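Local coordinates for cytochrome P450 (Bacillus megaterium, PDB 5L91), which probably acts as a heme-dependent monooxygenase of the cytochrome P450 family, and here carries bound heme and corticosterone, at residues A[56-61]-A[313-318]; A[97-102]-A[225-230]. All coordinates share one frame; numbering follows the deposited sequence.

How the contacts relate
Both contacts lie in one cytochrome P450 fold, their centres about 27 Å apart and their nearest atoms about 15 Å apart, so they do not touch. Along the chain the order is 56-61, 97-102, 225-230, 313-318: contact 2 falls between the segments of contact 1, whose pairing closes the longer loop. Contact 1 joins helix 52-60 to strand 312-315 of the mixed sheet; contact 2 joins helix 91-99 to the loop leading into the long helix 229-260. Both approach the heme: the side chain of Met317 lies about 4 Å from it and that of Val99 about 6 Å. Contact 1 also lies beside the heme-binding Arg294.

Contact 1 of 2, residues A[56-61]-A[313-318]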
ATOM      1  N   LYS A  56     -10.969   3.178  14.378  1.00 25.41           N
ATOM      2  CA  LYS A  56     -12.162   2.999  13.558  1.00 27.10           C
ATOM      3  C   LYS A  56     -12.985   4.276  13.511  1.00 33.44           C
ATOM      4  O   LYS A  56     -13.486   4.689  12.447  1.00 30.78           O
ATOM      5  CB  LYS A  56     -12.991   1.847  14.115  1.00 30.76           C
ATOM      6  CG  LYS A  56     -14.423   1.774  13.622  1.00 33.85           C
ATOM      7  CD  LYS A  56     -15.131   0.455  14.162  1.00 40.20           C
ATOM      8  CE  LYS A  56     -16.373   0.787  14.943  1.00 47.74           C
ATOM      9  NZ  LYS A  56     -17.439   1.279  14.023  1.00 52.03           N
ATOM     10  N   GLU A  57     -13.157   4.897  14.671  1.00 28.18           N
ATOM     11  CA  GLU A  57     -13.903   6.139  14.755  1.00 32.60           C
ATOM     12  C   GLU A  57     -13.234   7.224  13.910  1.00 34.10           C
ATOM     13  O   GLU A  57     -13.901   7.918  13.147  1.00 32.08           O
ATOM     14  CB  GLU A  57     -14.001   6.564  16.218  1.00 38.01           C
ATOM     15  CG  GLU A  57     -15.157   7.522  16.544  1.00 53.06           C
ATOM     16  CD  GLU A  57     -16.503   6.864  16.380  1.00 58.06           C
ATOM     17  OE1 GLU A  57     -16.707   5.701  16.852  1.00 56.55           O
ATOM     18  OE2 GLU A  57     -17.353   7.526  15.756  1.00 55.01           O
ATOM     19  N   VAL A  58     -11.909   7.359  14.009  1.00 27.07           N
ATOM     20  CA  VAL A  58     -11.235   8.405  13.249  1.00 32.05           C
ATOM     21  C   VAL A  58     -11.438   8.231  11.752  1.00 32.87           C
ATOM     22  O   VAL A  58     -11.752   9.200  11.061  1.00 33.05           O
ATOM     23  CB  VAL A  58      -9.749   8.456  13.601  1.00 32.49           C
ATOM     24  CG1 VAL A  58      -9.011   9.386  12.587  1.00 32.80           C
ATOM     25  CG2 VAL A  58      -9.597   8.983  15.012  1.00 27.76           C
ATOM     26  N   LEU A  59     -11.343   6.992  11.237  1.00 30.33           N
ATOM     27  CA  LEU A  59     -11.437   6.759   9.796  1.00 30.08           C
ATOM     28  C   LEU A  59     -12.856   6.844   9.278  1.00 29.91           C
ATOM     29  O   LEU A  59     -13.076   7.389   8.195  1.00 29.58           O
ATOM     30  CB  LEU A  59     -10.832   5.402   9.438  1.00 26.56           C
ATOM     31  CG  LEU A  59      -9.364   5.296   9.802  1.00 27.55           C
ATOM     32  CD1 LEU A  59      -8.828   3.914   9.585  1.00 24.63           C
ATOM     33  CD2 LEU A  59      -8.521   6.288   8.960  1.00 37.46           C
ATOM     34  N   GLU A  60     -13.834   6.361  10.045  1.00 31.29           N
ATOM     35  CA  GLU A  60     -15.232   6.403   9.613  1.00 37.13           C
ATOM     36  C   GLU A  60     -15.826   7.803   9.676  1.00 34.56           C
ATOM     37  O   GLU A  60     -16.679   8.146   8.857  1.00 38.69           O
ATOM     38  CB  GLU A  60     -16.094   5.486  10.493  1.00 41.66           C
ATOM     39  CG  GLU A  60     -15.896   4.053  10.186  1.00 41.86           C
ATOM     40  CD  GLU A  60     -16.660   3.152  11.092  1.00 37.88           C
ATOM     41  OE1 GLU A  60     -17.166   3.613  12.140  1.00 39.28           O
ATOM     42  OE2 GLU A  60     -16.744   1.971  10.741  1.00 38.27           O
ATOM     43  N   GLN A  61     -15.455   8.597  10.681  1.00 35.26           N
ATOM     44  CA  GLN A  61     -16.127   9.879  10.926  1.00 38.14           C
ATOM     45  C   GLN A  61     -15.471  10.957  10.074  1.00 33.62           C
ATOM     46  O   GLN A  61     -14.776  11.851  10.550  1.00 33.28           O
ATOM     47  CB  GLN A  61     -16.146  10.250  12.409  1.00 37.89           C
ATOM     48  CG  GLN A  61     -17.054   9.356  13.264  1.00 45.72           C
ATOM     49  CD  GLN A  61     -18.529   9.520  12.869  1.00 57.42           C
ATOM     50  OE1 GLN A  61     -19.003  10.644  12.659  1.00 62.99           O
ATOM     51  NE2 GLN A  61     -19.263   8.401  12.793  1.00 56.90           N
ATOM     52  N   VAL A 313      -4.469  14.377  13.501  1.00 34.18           N
ATOM     53  CA  VAL A 313      -4.701  13.056  14.095  1.00 34.80           C
ATOM     54  C   VAL A 313      -3.985  11.977  13.285  1.00 27.29           C
ATOM     55  O   VAL A 313      -4.150  11.904  12.074  1.00 28.45           O
ATOM     56  CB  VAL A 313      -6.200  12.717  14.162  1.00 32.35           C
ATOM     57  CG1 VAL A 313      -6.413  11.375  14.905  1.00 32.32           C
ATOM     58  CG2 VAL A 313      -6.950  13.799  14.813  1.00 37.29           C
ATOM     59  N   VAL A 314      -3.291  11.086  13.974  1.00 28.86           N
ATOM     60  CA  VAL A 314      -2.639   9.933  13.380  1.00 27.24           C
ATOM     61  C   VAL A 314      -3.227   8.663  14.007  1.00 27.00           C
ATOM     62  O   VAL A 314      -2.782   8.211  15.068  1.00 26.74           O
ATOM     63  CB  VAL A 314      -1.121   9.987  13.577  1.00 24.13           C
ATOM     64  CG1 VAL A 314      -0.506   8.714  13.080  1.00 29.47           C
ATOM     65  CG2 VAL A 314      -0.528  11.221  12.852  1.00 25.82           C
ATOM     66  N   PRO A 315      -4.201   8.036  13.348  1.00 24.26           N
ATOM     67  CA  PRO A 315      -4.691   6.707  13.775  1.00 26.07           C
ATOM     68  C   PRO A 315      -3.758   5.584  13.328  1.00 27.84           C
ATOM     69  O   PRO A 315      -3.343   5.527  12.163  1.00 26.45           O
ATOM     70  CB  PRO A 315      -6.047   6.596  13.076  1.00 22.88           C
ATOM     71  CG  PRO A 315      -5.886   7.373  11.844  1.00 24.50           C
ATOM     72  CD  PRO A 315      -4.878   8.497  12.127  1.00 25.35           C
ATOM     73  N   TRP A 316      -3.423   4.695  14.271  1.00 25.73           N
ATOM     74  CA  TRP A 316      -2.450   3.609  14.069  1.00 24.63           C
ATOM     75  C   TRP A 316      -3.184   2.289  13.879  1.00 24.81           C
ATOM     76  O   TRP A 316      -3.395   1.508  14.822  1.00 25.58           O
ATOM     77  CB  TRP A 316      -1.482   3.514  15.245  1.00 24.41           C
ATOM     78  CG  TRP A 316      -0.616   4.698  15.372  1.00 30.84           C
ATOM     79  CD1 TRP A 316      -0.944   5.871  15.959  1.00 29.12           C
ATOM     80  CD2 TRP A 316       0.723   4.846  14.895  1.00 31.00           C
ATOM     81  NE1 TRP A 316       0.100   6.736  15.900  1.00 28.46           N
ATOM     82  CE2 TRP A 316       1.138   6.137  15.243  1.00 33.11           C
ATOM     83  CE3 TRP A 316       1.604   4.017  14.205  1.00 30.73           C
ATOM     84  CZ2 TRP A 316       2.391   6.628  14.916  1.00 32.97           C
ATOM     85  CZ3 TRP A 316       2.840   4.496  13.886  1.00 33.10           C
ATOM     86  CH2 TRP A 316       3.234   5.789  14.259  1.00 31.95           C
ATOM     87  N   MET A 317      -3.572   2.024  12.637  1.00 27.41           N
ATOM     88  CA  MET A 317      -4.153   0.723  12.338  1.00 24.02           C
ATOM     89  C   MET A 317      -3.234  -0.396  12.786  1.00 24.35           C
ATOM     90  O   MET A 317      -3.695  -1.416  13.310  1.00 23.58           O
ATOM     91  CB  MET A 317      -4.443   0.580  10.852  1.00 22.82           C
ATOM     92  CG  MET A 317      -5.375   1.570  10.303  1.00 20.20           C
ATOM     93  SD  MET A 317      -4.541   2.951   9.500  1.00 24.84           S
ATOM     94  CE  MET A 317      -3.841   2.167   8.057  1.00 27.08           C
ATOM     95  N   GLY A 318      -1.925  -0.220  12.626  1.00 20.58           N
ATOM     96  CA  GLY A 318      -1.019  -1.269  13.072  1.00 25.52           C
ATOM     97  C   GLY A 318      -1.260  -1.681  14.508  1.00 25.93           C
ATOM     98  O   GLY A 318      -1.087  -2.863  14.869  1.00 25.92           O
TER
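Val58 of helix 52-60 packs on Val313 and Pro315 of strand 312-315, and its side chain can be followed outward from the backbone. CB already lies 4.2 Å from Pro315 CB, in keeping with Val58 and Pro315 forming the closest backbone pair of the two segments. CG1 is turned anti to the backbone N (chi1 169°), which carries it onto the proline ring, 3.8 Å from Pro315 CG; the two side chains meet nearly at right angles. The same methyl also meets Val313, and the two valines approach tip to tip: Val313 CG1 faces both Val58 branches and is 4.0 Å from Val58 CG2.

One residue on, Leu59 does not aim its CB at the strand, yet its two methyls divide the partners. CD2 is 4.1 Å from Pro315 CG, the ring atom that Val58 CG1 also touches, while CD1 stands 4.2 Å from Met317 CG. Every touching residue is buried, and the interface is wholly apolar. Polar pairing is kept elsewhere on the helix: Lys56 NZ makes a salt bridge to Glu60 OE1 at 3.0 Å, approaching on the syn side but 23° out of the carboxylate plane, and Glu60 has a second charged partner in Arg347.

The axes of the short segments 56-60 and 313-315 come within 8.8 Å, and their N-to-C directions are 118° apart. Strand 312-315 is flanked in the mixed sheet by strands 46-49 and 294-296; Val58 and Leu59 also touch the heme-binding Arg294 of the latter, and Met317, opening helix 317-320, reaches the heme itself.

Contact 2 of 2, residues A[97-102]-A[225-230]; sequences ALVNKA and KQLTDE
Leu98 and Leu227 lie alongside one another, their side chains running in opposite senses, and this pair makes the heart of the contact. Leu98 CB lies 3.9 Å from Leu227 CG, and farther out Leu98 CD1 is 4.0 Å from Leu227 CD2. The other Leu98 methyl, CD2, rests against backbone, 3.8 Å from Lys225 O. Val99 adds a second apolar touch at about a right angle, its CG1 being 3.9 Å from Leu227 CD1. CG1 gets there by standing anti to the carbonyl carbon, beside the backbone N (chi1 -61°). Leu227 is thus divided between two partners, CD2 for Leu98 and CD1 for Val99. Trimming Leu227 to an alanine would probably leave Val99 CG1 without its mate and open a gap beside Leu98.

Around this first shell, Leu227 also touches Leu217 of helix 213-219 and Ile232 of the following helix, while Val99 meets Phe235 and Leu353. Salt bridges flank the contact: Lys101 with Glu222, and Asp229 with Arg206. Thr228 is the N-cap of helix 229-260, its OG1 bonded to Glu231 N at the point where the loop carrying Leu227 gives way to helix. On the other segment, Asn100 OD1 accepts a bond from Arg96 NE, which probably helps to orient this heme-binding residue.

Helix 91-99, carrying the heme-binding His92 and Arg96, corresponds to the C helix of the P450 fold; helix 229-260, with its AGNETT sequence, is the long helix that lies over the heme in this family, and the contact sets the C helix against the loop entering it.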
ATOM      1  N   ALA A  97     -17.140   7.638  -7.128  1.00 31.33           N
ATOM      2  CA  ALA A  97     -18.089   6.893  -7.944  1.00 34.10           C
ATOM      3  C   ALA A  97     -17.564   6.703  -9.358  1.00 36.95           C
ATOM      4  O   ALA A  97     -17.803   5.667  -9.987  1.00 38.82           O
ATOM      5  CB  ALA A  97     -19.437   7.603  -7.944  1.00 37.28           C
ATOM      6  N   LEU A  98     -16.862   7.700  -9.888  1.00 37.57           N
ATOM      7  CA  LEU A  98     -16.335   7.576 -11.233  1.00 34.63           C
ATOM      8  C   LEU A  98     -15.177   6.599 -11.294  1.00 34.58           C
ATOM      9  O   LEU A  98     -15.155   5.711 -12.158  1.00 37.70           O
ATOM     10  CB  LEU A  98     -15.896   8.954 -11.743  1.00 37.64           C
ATOM     11  CG  LEU A  98     -17.111   9.818 -12.026  1.00 41.36           C
ATOM     12  CD1 LEU A  98     -16.714  11.276 -12.080  1.00 39.88           C
ATOM     13  CD2 LEU A  98     -17.731   9.345 -13.320  1.00 39.03           C
ATOM     14  N   VAL A  99     -14.176   6.759 -10.423  1.00 29.07           N
ATOM     15  CA  VAL A  99     -13.021   5.878 -10.553  1.00 30.45           C
ATOM     16  C   VAL A  99     -13.386   4.457 -10.144  1.00 34.39           C
ATOM     17  O   VAL A  99     -12.701   3.510 -10.544  1.00 30.47           O
ATOM     18  CB  VAL A  99     -11.788   6.392  -9.777  1.00 31.26           C
ATOM     19  CG1 VAL A  99     -11.372   7.736 -10.295  1.00 29.57           C
ATOM     20  CG2 VAL A  99     -12.056   6.474  -8.250  1.00 31.14           C
ATOM     21  N   ASN A 100     -14.436   4.281  -9.343  1.00 29.47           N
ATOM     22  CA  ASN A 100     -14.860   2.930  -8.987  1.00 34.24           C
ATOM     23  C   ASN A 100     -15.190   2.115 -10.231  1.00 38.50           C
ATOM     24  O   ASN A 100     -15.114   0.882 -10.208  1.00 35.00           O
ATOM     25  CB  ASN A 100     -16.083   2.983  -8.088  1.00 31.97           C
ATOM     26  CG  ASN A 100     -15.742   3.141  -6.620  1.00 36.30           C
ATOM     27  OD1 ASN A 100     -14.599   3.010  -6.193  1.00 35.10           O
ATOM     28  ND2 ASN A 100     -16.768   3.416  -5.832  1.00 40.26           N
ATOM     29  N   LYS A 101     -15.587   2.782 -11.320  1.00 35.26           N
ATOM     30  CA  LYS A 101     -16.051   2.064 -12.502  1.00 39.45           C
ATOM     31  C   LYS A 101     -14.913   1.321 -13.179  1.00 37.15           C
ATOM     32  O   LYS A 101     -15.156   0.387 -13.953  1.00 36.13           O
ATOM     33  CB  LYS A 101     -16.743   3.042 -13.457  1.00 42.23           C
ATOM     34  CG  LYS A 101     -18.040   3.618 -12.871  1.00 50.96           C
ATOM     35  CD  LYS A 101     -18.590   4.786 -13.693  1.00 60.45           C
ATOM     36  CE  LYS A 101     -19.858   5.420 -13.083  1.00 61.37           C
ATOM     37  NZ  LYS A 101     -21.063   4.529 -13.095  1.00 64.49           N
ATOM     38  N   ALA A 102     -13.683   1.660 -12.841  1.00 35.92           N
ATOM     39  CA  ALA A 102     -12.543   0.949 -13.371  1.00 32.69           C
ATOM     40  C   ALA A 102     -12.073  -0.191 -12.474  1.00 30.45           C
ATOM     41  O   ALA A 102     -11.173  -0.936 -12.860  1.00 31.21           O
ATOM     42  CB  ALA A 102     -11.401   1.929 -13.586  1.00 32.62           C
ATOM     43  N   LYS A 225     -21.725  13.765 -15.128  1.00 71.35           N
ATOM     44  CA  LYS A 225     -20.392  14.263 -14.802  1.00 58.65           C
ATOM     45  C   LYS A 225     -19.301  13.280 -15.209  1.00 53.53           C
ATOM     46  O   LYS A 225     -19.496  12.062 -15.225  1.00 53.58           O
ATOM     47  CB  LYS A 225     -20.299  14.543 -13.312  1.00 60.05           C
ATOM     48  CG  LYS A 225     -21.047  15.794 -12.913  1.00 78.50           C
ATOM     49  CD  LYS A 225     -21.027  16.010 -11.419  1.00 86.19           C
ATOM     50  CE  LYS A 225     -21.766  17.277 -11.031  1.00 88.25           C
ATOM     51  NZ  LYS A 225     -21.647  17.526  -9.570  1.00 79.43           N
ATOM     52  N   GLN A 226     -18.137  13.833 -15.537  1.00 54.12           N
ATOM     53  CA  GLN A 226     -17.007  13.050 -16.007  1.00 49.73           C
ATOM     54  C   GLN A 226     -15.740  13.542 -15.344  1.00 42.92           C
ATOM     55  O   GLN A 226     -15.658  14.680 -14.899  1.00 43.68           O
ATOM     56  CB  GLN A 226     -16.832  13.139 -17.518  1.00 49.40           C
ATOM     57  CG  GLN A 226     -18.039  12.657 -18.260  1.00 56.51           C
ATOM     58  CD  GLN A 226     -17.783  12.457 -19.721  1.00 60.88           C
ATOM     59  OE1 GLN A 226     -17.497  11.337 -20.168  1.00 63.85           O
ATOM     60  NE2 GLN A 226     -17.866  13.540 -20.482  1.00 64.22           N
ATOM     61  N   LEU A 227     -14.734  12.680 -15.314  1.00 40.45           N
ATOM     62  CA  LEU A 227     -13.443  13.101 -14.823  1.00 36.04           C
ATOM     63  C   LEU A 227     -12.801  14.012 -15.843  1.00 40.13           C
ATOM     64  O   LEU A 227     -12.898  13.771 -17.046  1.00 36.05           O
ATOM     65  CB  LEU A 227     -12.543  11.905 -14.578  1.00 34.25           C
ATOM     66  CG  LEU A 227     -12.978  10.946 -13.485  1.00 33.59           C
ATOM     67  CD1 LEU A 227     -12.170   9.667 -13.568  1.00 35.63           C
ATOM     68  CD2 LEU A 227     -12.777  11.649 -12.150  1.00 36.04           C
ATOM     69  N   THR A 228     -12.135  15.048 -15.349  1.00 39.07           N
ATOM     70  CA  THR A 228     -11.289  15.877 -16.190  1.00 39.31           C
ATOM     71  C   THR A 228     -10.002  15.136 -16.538  1.00 38.84           C
ATOM     72  O   THR A 228      -9.641  14.122 -15.935  1.00 37.54           O
ATOM     73  CB  THR A 228     -10.932  17.193 -15.501  1.00 37.50           C
ATOM     74  OG1 THR A 228     -10.093  16.938 -14.379  1.00 35.78           O
ATOM     75  CG2 THR A 228     -12.158  17.915 -15.038  1.00 35.47           C
ATOM     76  N   ASP A 229      -9.317  15.635 -17.556  1.00 36.93           N
ATOM     77  CA  ASP A 229      -8.018  15.073 -17.868  1.00 39.86           C
ATOM     78  C   ASP A 229      -7.110  15.167 -16.656  1.00 34.97           C
ATOM     79  O   ASP A 229      -6.418  14.207 -16.314  1.00 35.81           O
ATOM     80  CB  ASP A 229      -7.392  15.783 -19.077  1.00 40.35           C
ATOM     81  CG  ASP A 229      -8.089  15.450 -20.398  1.00 44.43           C
ATOM     82  OD1 ASP A 229      -8.885  14.483 -20.428  1.00 40.81           O
ATOM     83  OD2 ASP A 229      -7.799  16.138 -21.419  1.00 45.92           O
ATOM     84  N   GLU A 230      -7.082  16.330 -16.004  1.00 34.78           N
ATOM     85  CA  GLU A 230      -6.196  16.498 -14.856  1.00 37.04           C
ATOM     86  C   GLU A 230      -6.492  15.451 -13.797  1.00 34.17           C
ATOM     87  O   GLU A 230      -5.580  14.861 -13.215  1.00 31.78           O
ATOM     88  CB  GLU A 230      -6.321  17.893 -14.255  1.00 33.64           C
ATOM     89  CG  GLU A 230      -5.373  18.098 -13.086  1.00 37.18           C
ATOM     90  CD  GLU A 230      -5.677  19.334 -12.298  1.00 42.13           C
ATOM     91  OE1 GLU A 230      -6.871  19.556 -12.018  1.00 39.75           O
ATOM     92  OE2 GLU A 230      -4.712  20.068 -11.948  1.00 51.64           O
TER